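70 KDA protein (Xanthomonas sp., PDB 4B2N) acts as a processive rubber oxygenase, a dihaem c-type cytochrome that uses dioxygen to cleave the polyisoprene chains of latex. Local coordinates at residues Phe262-Leu267 with Arg442-Ser447; Gly461-Asn466 with Glu471-Pro476. All blocks are in the same frame, centred on the assembly; numbering follows the deposited sequence. Where two conformers were deposited one is given.

Overall arrangement
Contacts 1 and 2 lie on the same side of the chain's centre, their own centres about 10 Å apart, and are joined by a salt bridge and by packing. The salt bridge from Asp263 OD2 to Arg473 NH2, 2.8 Å long, ties the 262-267 loop of contact 1 to the helix of contact 2; Thr266 CG2 packs 3.3 Å from Pro463 O. Contact 1 is the inner of the two, about 22 Å from the chain's centre against about 31 Å for contact 2. It is also the one nearer the cofactors: the side chain of Trp445 is about 11 Å from a bound haem c. Contact 2 lies away from the haem sites.

Contact 1 (Phe262-Leu267 with Arg442-Ser447); sequences FDMETL and RRAWNS
Met264 reaches across to the last turn of helix 439-446, its methyl CE settling 3.4 Å from Ala444 O and 3.8 Å from Trp445 N. The chain gets there by folding back on itself: chi2 (-77°) and chi3 (-70°) both bend, which brings the terminal methyl rather than the sulfur against the peptide joining Ala444 to Trp445. Ala444 CB comes alongside at 4.2 Å from the same CE, and this patch of methyl on backbone is the tight part of the contact. Ala444 O is not left to apolar company, since Arg477 of helix 467-481 donates to it as well as to Ser447 O. The loop that presents Met264 is braced from within by an Asx turn: Asp263 OD1 accepts Glu265 N at 2.8 Å, nearly in line with its own C-O bond, and also takes Thr266 N from above the carboxylate plane. OD2 of that carboxylate is taken up by Ser470 OG and by Arg473, both of helix 467-481. Beside the methyl the fit is looser. A water bridges the two backbones, 2.6 Å from Trp445 O and 3.2 Å from Met264 O, though it cannot donate to every acceptor near it. Glu265 offers just its CG, 4.0 Å from Ser447 O, where the chain has left the helix and Ser447 OG turns back to bond Arg443 O. The Trp445 CB leaves the helix on the side away from the loop; NE1 of the indole is bonded to Asn493, and the side chain is about 6 Å from that of Phe301, a haem-binding residue.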
ATOM      1  N   PHE A 262      18.510   3.353 -11.438  1.00 17.19           N
ATOM      2  CA  PHE A 262      18.809   4.676 -10.830  1.00 16.47           C
ATOM      3  C   PHE A 262      20.005   4.574  -9.950  1.00 16.72           C
ATOM      4  O   PHE A 262      20.140   3.624  -9.226  1.00 17.09           O
ATOM      5  CB  PHE A 262      17.647   5.201  -9.954  1.00 18.07           C
ATOM      6  CG  PHE A 262      16.365   5.395 -10.747  1.00 19.09           C
ATOM      7  CD1 PHE A 262      16.260   6.432 -11.624  1.00 18.02           C
ATOM      8  CD2 PHE A 262      15.324   4.468 -10.649  1.00 17.04           C
ATOM      9  CE1 PHE A 262      15.109   6.604 -12.390  1.00 19.57           C
ATOM     10  CE2 PHE A 262      14.170   4.580 -11.443  1.00 19.64           C
ATOM     11  CZ  PHE A 262      14.047   5.681 -12.290  1.00 19.88           C
ATOM     12  N   ASP A 263      20.843   5.573 -10.017  1.00 15.57           N
ATOM     13  CA  ASP A 263      21.964   5.698  -9.111  1.00 15.91           C
ATOM     14  C   ASP A 263      21.362   5.819  -7.697  1.00 16.63           C
ATOM     15  O   ASP A 263      20.442   6.612  -7.430  1.00 16.61           O
ATOM     16  CB  ASP A 263      22.739   6.968  -9.531  1.00 16.37           C
ATOM     17  CG  ASP A 263      23.956   7.232  -8.652  1.00 16.91           C
ATOM     18  OD1 ASP A 263      23.781   7.357  -7.423  1.00 17.47           O
ATOM     19  OD2 ASP A 263      25.112   7.337  -9.163  1.00 16.92           O
ATOM     20  N   MET A 264      21.825   4.988  -6.795  1.00 16.72           N
ATOM     21  CA  MET A 264      21.209   4.896  -5.505  1.00 16.23           C
ATOM     22  C   MET A 264      21.645   5.983  -4.529  1.00 17.89           C
ATOM     23  O   MET A 264      21.147   6.011  -3.429  1.00 15.66           O
ATOM     24  CB  MET A 264      21.594   3.545  -4.929  1.00 16.03           C
ATOM     25  CG  MET A 264      20.965   2.448  -5.806  1.00 15.45           C
ATOM     26  SD  MET A 264      19.194   2.221  -5.484  1.00 17.88           S
ATOM     27  CE  MET A 264      19.290   1.481  -3.824  1.00 16.05           C
ATOM     28  N   GLU A 265      22.564   6.863  -4.969  1.00 17.16           N
ATOM     29  CA  GLU A 265      22.982   8.003  -4.176  1.00 18.75           C
ATOM     30  C   GLU A 265      22.410   9.313  -4.700  1.00 19.46           C
ATOM     31  O   GLU A 265      22.189  10.247  -3.921  1.00 19.91           O
ATOM     32  CB  GLU A 265      24.493   8.086  -4.159  1.00 19.78           C
ATOM     33  CG  GLU A 265      25.185   6.947  -3.402  1.00 19.74           C
ATOM     34  CD  GLU A 265      26.678   7.135  -3.524  1.00 24.84           C
ATOM     35  OE1 GLU A 265      27.318   6.651  -4.490  1.00 28.93           O
ATOM     36  OE2 GLU A 265      27.230   7.838  -2.679  1.00 25.29           O
ATOM     37  N   THR A 266      22.175   9.396  -6.017  1.00 17.63           N
ATOM     38  CA  THR A 266      21.814  10.669  -6.613  1.00 16.90           C
ATOM     39  C   THR A 266      20.437  10.650  -7.296  1.00 18.47           C
ATOM     40  O   THR A 266      19.870  11.692  -7.509  1.00 17.59           O
ATOM     41  CB  THR A 266      22.837  11.099  -7.679  1.00 18.06           C
ATOM     42  OG1 THR A 266      22.688  10.268  -8.845  1.00 17.13           O
ATOM     43  CG2 THR A 266      24.272  10.984  -7.095  1.00 18.63           C
ATOM     44  N   LEU A 267      19.906   9.456  -7.583  1.00 16.52           N
ATOM     45  CA  LEU A 267      18.691   9.283  -8.338  1.00 16.38           C
ATOM     46  C   LEU A 267      18.830   9.657  -9.820  1.00 17.18           C
ATOM     47  O   LEU A 267      17.818   9.754 -10.506  1.00 18.01           O
ATOM     48  CB  LEU A 267      17.438   9.952  -7.645  1.00 14.63           C
ATOM     49  CG  LEU A 267      17.231   9.629  -6.146  1.00 13.86           C
ATOM     50  CD1 LEU A 267      15.911  10.341  -5.668  1.00 13.07           C
ATOM     51  CD2 LEU A 267      17.222   8.136  -5.942  1.00 13.94           C
ATOM     52  N   ARG A 442      19.733  -5.045   0.608  0.50 18.24           N
ATOM     53  CA  ARG A 442      19.599  -4.129   1.730  0.50 18.07           C
ATOM     54  C   ARG A 442      20.804  -3.203   1.814  0.50 17.52           C
ATOM     55  O   ARG A 442      20.668  -2.024   2.100  0.50 16.32           O
ATOM     56  CB  ARG A 442      19.333  -4.885   3.049  0.50 19.19           C
ATOM     57  CG  ARG A 442      17.955  -5.518   3.051  0.50 18.76           C
ATOM     58  CD  ARG A 442      17.589  -6.146   4.389  0.50 18.93           C
ATOM     59  NE  ARG A 442      18.684  -6.939   4.934  0.50 20.08           N
ATOM     60  CZ  ARG A 442      18.883  -8.216   4.671  0.50 21.35           C
ATOM     61  NH1 ARG A 442      18.075  -8.857   3.865  0.50 22.70           N
ATOM     62  NH2 ARG A 442      19.912  -8.852   5.200  0.50 22.37           N
ATOM     63  N   ARG A 443      21.986  -3.720   1.499  1.00 16.77           N
ATOM     64  CA  ARG A 443      23.161  -2.867   1.596  1.00 16.30           C
ATOM     65  C   ARG A 443      23.154  -1.764   0.514  1.00 14.93           C
ATOM     66  O   ARG A 443      23.641  -0.667   0.819  1.00 16.19           O
ATOM     67  CB  ARG A 443      24.450  -3.658   1.471  1.00 16.76           C
ATOM     68  CG  ARG A 443      24.833  -4.347   2.761  1.00 17.98           C
ATOM     69  CD  ARG A 443      26.191  -5.047   2.572  1.00 18.63           C
ATOM     70  NE  ARG A 443      26.520  -5.685   3.848  1.00 19.59           N
ATOM     71  CZ  ARG A 443      27.744  -5.713   4.397  1.00 22.62           C
ATOM     72  NH1 ARG A 443      28.794  -5.137   3.794  1.00 23.09           N
ATOM     73  NH2 ARG A 443      27.910  -6.274   5.625  1.00 22.60           N
ATOM     74  N   ALA A 444      22.669  -2.077  -0.688  1.00 13.72           N
ATOM     75  CA  ALA A 444      22.537  -1.079  -1.746  1.00 15.93           C
ATOM     76  C   ALA A 444      21.621   0.102  -1.301  1.00 14.63           C
ATOM     77  O   ALA A 444      21.863   1.282  -1.568  1.00 14.93           O
ATOM     78  CB  ALA A 444      21.910  -1.712  -2.975  1.00 15.97           C
ATOM     79  N   TRP A 445      20.485  -0.277  -0.711  1.00 14.82           N
ATOM     80  CA  TRP A 445      19.556   0.668  -0.137  1.00 14.43           C
ATOM     81  C   TRP A 445      20.189   1.473   1.011  1.00 14.58           C
ATOM     82  O   TRP A 445      20.090   2.722   1.057  1.00 13.75           O
ATOM     83  CB  TRP A 445      18.351  -0.146   0.392  1.00 13.94           C
ATOM     84  CG  TRP A 445      17.396   0.716   1.149  1.00 13.61           C
ATOM     85  CD1 TRP A 445      17.526   1.169   2.454  1.00 14.42           C
ATOM     86  CD2 TRP A 445      16.152   1.257   0.660  1.00 13.90           C
ATOM     87  NE1 TRP A 445      16.429   1.939   2.810  1.00 14.49           N
ATOM     88  CE2 TRP A 445      15.574   2.021   1.753  1.00 14.28           C
ATOM     89  CE3 TRP A 445      15.461   1.179  -0.569  1.00 14.31           C
ATOM     90  CZ2 TRP A 445      14.356   2.714   1.626  1.00 13.23           C
ATOM     91  CZ3 TRP A 445      14.210   1.853  -0.673  1.00 15.03           C
ATOM     92  CH2 TRP A 445      13.670   2.582   0.412  1.00 13.82           C
ATOM     93  N   ASN A 446      20.747   0.751   2.006  1.00 15.05           N
ATOM     94  CA  ASN A 446      21.334   1.313   3.225  1.00 14.49           C
ATOM     95  C   ASN A 446      22.439   2.330   2.978  1.00 15.95           C
ATOM     96  O   ASN A 446      22.703   3.195   3.814  1.00 17.77           O
ATOM     97  CB  ASN A 446      21.899   0.186   4.081  1.00 15.41           C
ATOM     98  CG  ASN A 446      20.805  -0.669   4.687  1.00 17.19           C
ATOM     99  OD1 ASN A 446      19.627  -0.261   4.656  1.00 17.09           O
ATOM    100  ND2 ASN A 446      21.160  -1.839   5.261  1.00 17.50           N
ATOM    101  N   SER A 447      23.122   2.205   1.852  1.00 15.35           N
ATOM    102  CA  SER A 447      24.272   3.026   1.553  1.00 15.71           C
ATOM    103  C   SER A 447      23.914   4.144   0.569  1.00 16.08           C
ATOM    104  O   SER A 447      24.778   4.564  -0.191  1.00 16.50           O
ATOM    105  CB  SER A 447      25.404   2.138   0.937  1.00 15.65           C
ATOM    106  OG  SER A 447      24.940   1.544  -0.283  1.00 14.79           O
TER
HETATM  107  O   HOH W   1      20.010   4.039  -1.156  1.00 18.08           O

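Contact 2 (Gly461-Asn466 with Glu471-Pro476); sequences GYPSDN and ELRRVP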
ATOM      1  N   GLY A 461      27.687  16.450   0.426  1.00 38.50           N
ATOM      2  CA  GLY A 461      26.980  16.572  -0.822  1.00 30.50           C
ATOM      3  C   GLY A 461      26.611  15.357  -1.612  1.00 25.76           C
ATOM      4  O   GLY A 461      27.108  14.227  -1.445  1.00 25.98           O
ATOM      5  N   TYR A 462      25.677  15.599  -2.496  1.00 24.77           N
ATOM      6  CA  TYR A 462      25.297  14.578  -3.420  1.00 23.46           C
ATOM      7  C   TYR A 462      26.471  14.320  -4.390  1.00 23.03           C
ATOM      8  O   TYR A 462      27.071  15.282  -4.884  1.00 23.09           O
ATOM      9  CB  TYR A 462      24.026  15.026  -4.106  1.00 24.45           C
ATOM     10  CG  TYR A 462      22.848  14.799  -3.127  1.00 26.50           C
ATOM     11  CD1 TYR A 462      22.545  13.490  -2.677  1.00 27.21           C
ATOM     12  CD2 TYR A 462      22.083  15.865  -2.615  1.00 27.27           C
ATOM     13  CE1 TYR A 462      21.520  13.272  -1.759  1.00 26.85           C
ATOM     14  CE2 TYR A 462      21.025  15.636  -1.705  1.00 26.48           C
ATOM     15  CZ  TYR A 462      20.769  14.335  -1.281  1.00 27.15           C
ATOM     16  OH  TYR A 462      19.751  14.013  -0.365  1.00 29.75           O
ATOM     17  N   PRO A 463      26.805  13.039  -4.655  1.00 22.15           N
ATOM     18  CA  PRO A 463      27.721  12.718  -5.723  1.00 22.06           C
ATOM     19  C   PRO A 463      27.218  13.388  -7.009  1.00 21.35           C
ATOM     20  O   PRO A 463      26.046  13.779  -7.088  1.00 22.32           O
ATOM     21  CB  PRO A 463      27.596  11.187  -5.822  1.00 22.75           C
ATOM     22  CG  PRO A 463      27.310  10.783  -4.408  1.00 20.20           C
ATOM     23  CD  PRO A 463      26.364  11.829  -3.935  1.00 21.19           C
ATOM     24  N   SER A 464      28.108  13.552  -7.964  1.00 21.57           N
ATOM     25  CA  SER A 464      27.769  14.150  -9.269  1.00 24.42           C
ATOM     26  C   SER A 464      26.705  13.387 -10.066  1.00 23.34           C
ATOM     27  O   SER A 464      26.671  12.144 -10.153  1.00 22.46           O
ATOM     28  CB  SER A 464      29.024  14.336 -10.130  1.00 25.36           C
ATOM     29  OG  SER A 464      29.596  13.065 -10.356  1.00 23.16           O
ATOM     30  N   ASP A 465      25.890  14.181 -10.716  1.00 22.96           N
ATOM     31  CA  ASP A 465      24.778  13.718 -11.460  1.00 24.41           C
ATOM     32  C   ASP A 465      25.333  13.535 -12.856  1.00 25.82           C
ATOM     33  O   ASP A 465      25.158  14.386 -13.714  1.00 24.66           O
ATOM     34  CB  ASP A 465      23.710  14.813 -11.448  1.00 24.83           C
ATOM     35  CG  ASP A 465      22.499  14.439 -12.201  1.00 25.40           C
ATOM     36  OD1 ASP A 465      22.242  13.270 -12.474  1.00 25.39           O
ATOM     37  OD2 ASP A 465      21.769  15.342 -12.569  1.00 33.06           O
ATOM     38  N   ASN A 466      26.083  12.463 -13.064  1.00 24.12           N
ATOM     39  CA  ASN A 466      26.505  12.174 -14.433  1.00 24.55           C
ATOM     40  C   ASN A 466      26.844  10.726 -14.528  1.00 20.46           C
ATOM     41  O   ASN A 466      27.109  10.056 -13.531  1.00 19.56           O
ATOM     42  CB  ASN A 466      27.586  13.107 -15.009  1.00 28.14           C
ATOM     43  CG  ASN A 466      28.957  12.765 -14.554  1.00 31.92           C
ATOM     44  OD1 ASN A 466      29.348  13.204 -13.470  1.00 40.96           O
ATOM     45  ND2 ASN A 466      29.701  11.956 -15.332  1.00 22.27           N
ATOM     46  N   GLU A 471      28.763   5.340 -13.192  1.00 18.86           N
ATOM     47  CA  GLU A 471      29.472   4.068 -13.489  1.00 19.79           C
ATOM     48  C   GLU A 471      30.685   3.842 -12.608  1.00 18.73           C
ATOM     49  O   GLU A 471      30.971   2.719 -12.223  1.00 19.51           O
ATOM     50  CB  GLU A 471      29.780   3.882 -15.004  1.00 21.48           C
ATOM     51  CG  GLU A 471      30.652   2.652 -15.361  1.00 22.77           C
ATOM     52  CD  GLU A 471      31.148   2.687 -16.849  1.00 27.55           C
ATOM     53  OE1 GLU A 471      30.350   3.211 -17.691  1.00 26.06           O
ATOM     54  OE2 GLU A 471      32.315   2.259 -17.169  1.00 25.07           O
ATOM     55  N   LEU A 472      31.422   4.887 -12.305  1.00 17.15           N
ATOM     56  CA  LEU A 472      32.582   4.761 -11.486  1.00 17.86           C
ATOM     57  C   LEU A 472      32.141   4.228 -10.134  1.00 17.23           C
ATOM     58  O   LEU A 472      32.692   3.262  -9.590  1.00 17.47           O
ATOM     59  CB  LEU A 472      33.307   6.163 -11.387  1.00 17.29           C
ATOM     60  CG  LEU A 472      34.506   6.282 -10.381  1.00 19.93           C
ATOM     61  CD1 LEU A 472      35.312   7.562 -10.556  1.00 19.95           C
ATOM     62  CD2 LEU A 472      34.049   6.158  -8.924  1.00 19.94           C
ATOM     63  N   ARG A 473      31.134   4.853  -9.575  1.00 16.87           N
ATOM     64  CA  ARG A 473      30.718   4.536  -8.185  1.00 16.89           C
ATOM     65  C   ARG A 473      30.062   3.164  -8.029  1.00 15.79           C
ATOM     66  O   ARG A 473      30.093   2.578  -6.904  1.00 18.04           O
ATOM     67  CB  ARG A 473      29.697   5.586  -7.672  1.00 16.72           C
ATOM     68  CG  ARG A 473      30.342   6.957  -7.350  1.00 17.46           C
ATOM     69  CD  ARG A 473      29.303   7.989  -6.900  1.00 16.74           C
ATOM     70  NE  ARG A 473      28.156   8.220  -7.795  1.00 17.21           N
ATOM     71  CZ  ARG A 473      28.053   9.268  -8.618  1.00 17.55           C
ATOM     72  NH1 ARG A 473      29.080  10.104  -8.741  1.00 18.36           N
ATOM     73  NH2 ARG A 473      26.936   9.484  -9.304  1.00 16.47           N
ATOM     74  N   ARG A 474      29.384   2.705  -9.082  1.00 15.10           N
ATOM     75  CA  ARG A 474      28.725   1.337  -9.033  1.00 16.33           C
ATOM     76  C   ARG A 474      29.639   0.203  -8.533  1.00 15.64           C
ATOM     77  O   ARG A 474      29.222  -0.724  -7.773  1.00 14.94           O
ATOM     78  CB  ARG A 474      28.131   0.952 -10.416  1.00 15.56           C
ATOM     79  CG  ARG A 474      26.926   1.791 -10.786  1.00 15.32           C
ATOM     80  CD  ARG A 474      25.693   1.430  -9.937  1.00 15.34           C
ATOM     81  NE  ARG A 474      24.535   1.984 -10.637  1.00 15.71           N
ATOM     82  CZ  ARG A 474      23.288   1.767 -10.304  1.00 16.79           C
ATOM     83  NH1 ARG A 474      23.019   1.050  -9.233  1.00 14.76           N
ATOM     84  NH2 ARG A 474      22.329   2.243 -11.098  1.00 17.45           N
ATOM     85  N   VAL A 475      30.902   0.223  -8.973  1.00 16.11           N
ATOM     86  CA  VAL A 475      31.788  -0.923  -8.689  1.00 16.95           C
ATOM     87  C   VAL A 475      32.108  -1.013  -7.169  1.00 15.69           C
ATOM     88  O   VAL A 475      31.837  -2.028  -6.535  1.00 17.70           O
ATOM     89  CB  VAL A 475      33.062  -0.853  -9.571  1.00 18.10           C
ATOM     90  CG1 VAL A 475      33.967  -2.021  -9.234  1.00 18.01           C
ATOM     91  CG2 VAL A 475      32.705  -0.888 -11.056  1.00 20.21           C
ATOM     92  N   PRO A 476      32.658   0.073  -6.557  1.00 15.18           N
ATOM     93  CA  PRO A 476      32.942  -0.046  -5.130  1.00 15.52           C
ATOM     94  C   PRO A 476      31.662  -0.141  -4.354  1.00 15.32           C
ATOM     95  O   PRO A 476      31.680  -0.718  -3.303  1.00 14.97           O
ATOM     96  CB  PRO A 476      33.632   1.285  -4.735  1.00 15.17           C
ATOM     97  CG  PRO A 476      33.369   2.198  -5.886  1.00 15.90           C
ATOM     98  CD  PRO A 476      33.248   1.310  -7.087  1.00 15.59           C
TER
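The guanidinium of Arg473 has Pro463 over one face: the proline presents its CB methylene to the middle of the group, 3.4 Å from CZ. Ser464 takes the edge. Its backbone O accepts from NH2 at 2.8 Å, with an N-H...O angle of 149° and the oxygen tilted 19° out of the guanidinium plane. Its hydroxyl OG lies in that plane and makes a weak bond with NH1 at 3.4 Å. The bond from NH2 at the edge and the CB above the face probably limit how far the group can turn. The side chain of Arg473 runs out from the helix and bends at chi3 (-54°), which brings one guanidinium face against Pro463 CB. NH2 has a second partner in Asp263, and NE faces Glu265 in a long, weak ion pair; these acids probably favour the placing of a charge in such a buried spot. Ser464 O is shared too, since Asn466 N makes a weak 3.0 Å bond to it, closing an inverse gamma turn centred on Asp465. That turn leads directly into Asn466, the N-cap residue of helix 467-481, so the arginine holds the loop that leads into its own helix. Asp465 OD1 hydrogen-bonds Thr268 OG1, tying the loop to the chain just after 262-267, while Tyr462 makes a cation-pi contact with Arg330 of helix 326-331. One residue on from Arg473, Arg474 is salt-bridged to Glu275, and helix 467-481 is thereby fastened to the long loop between helix 253-261 and strand 299-300.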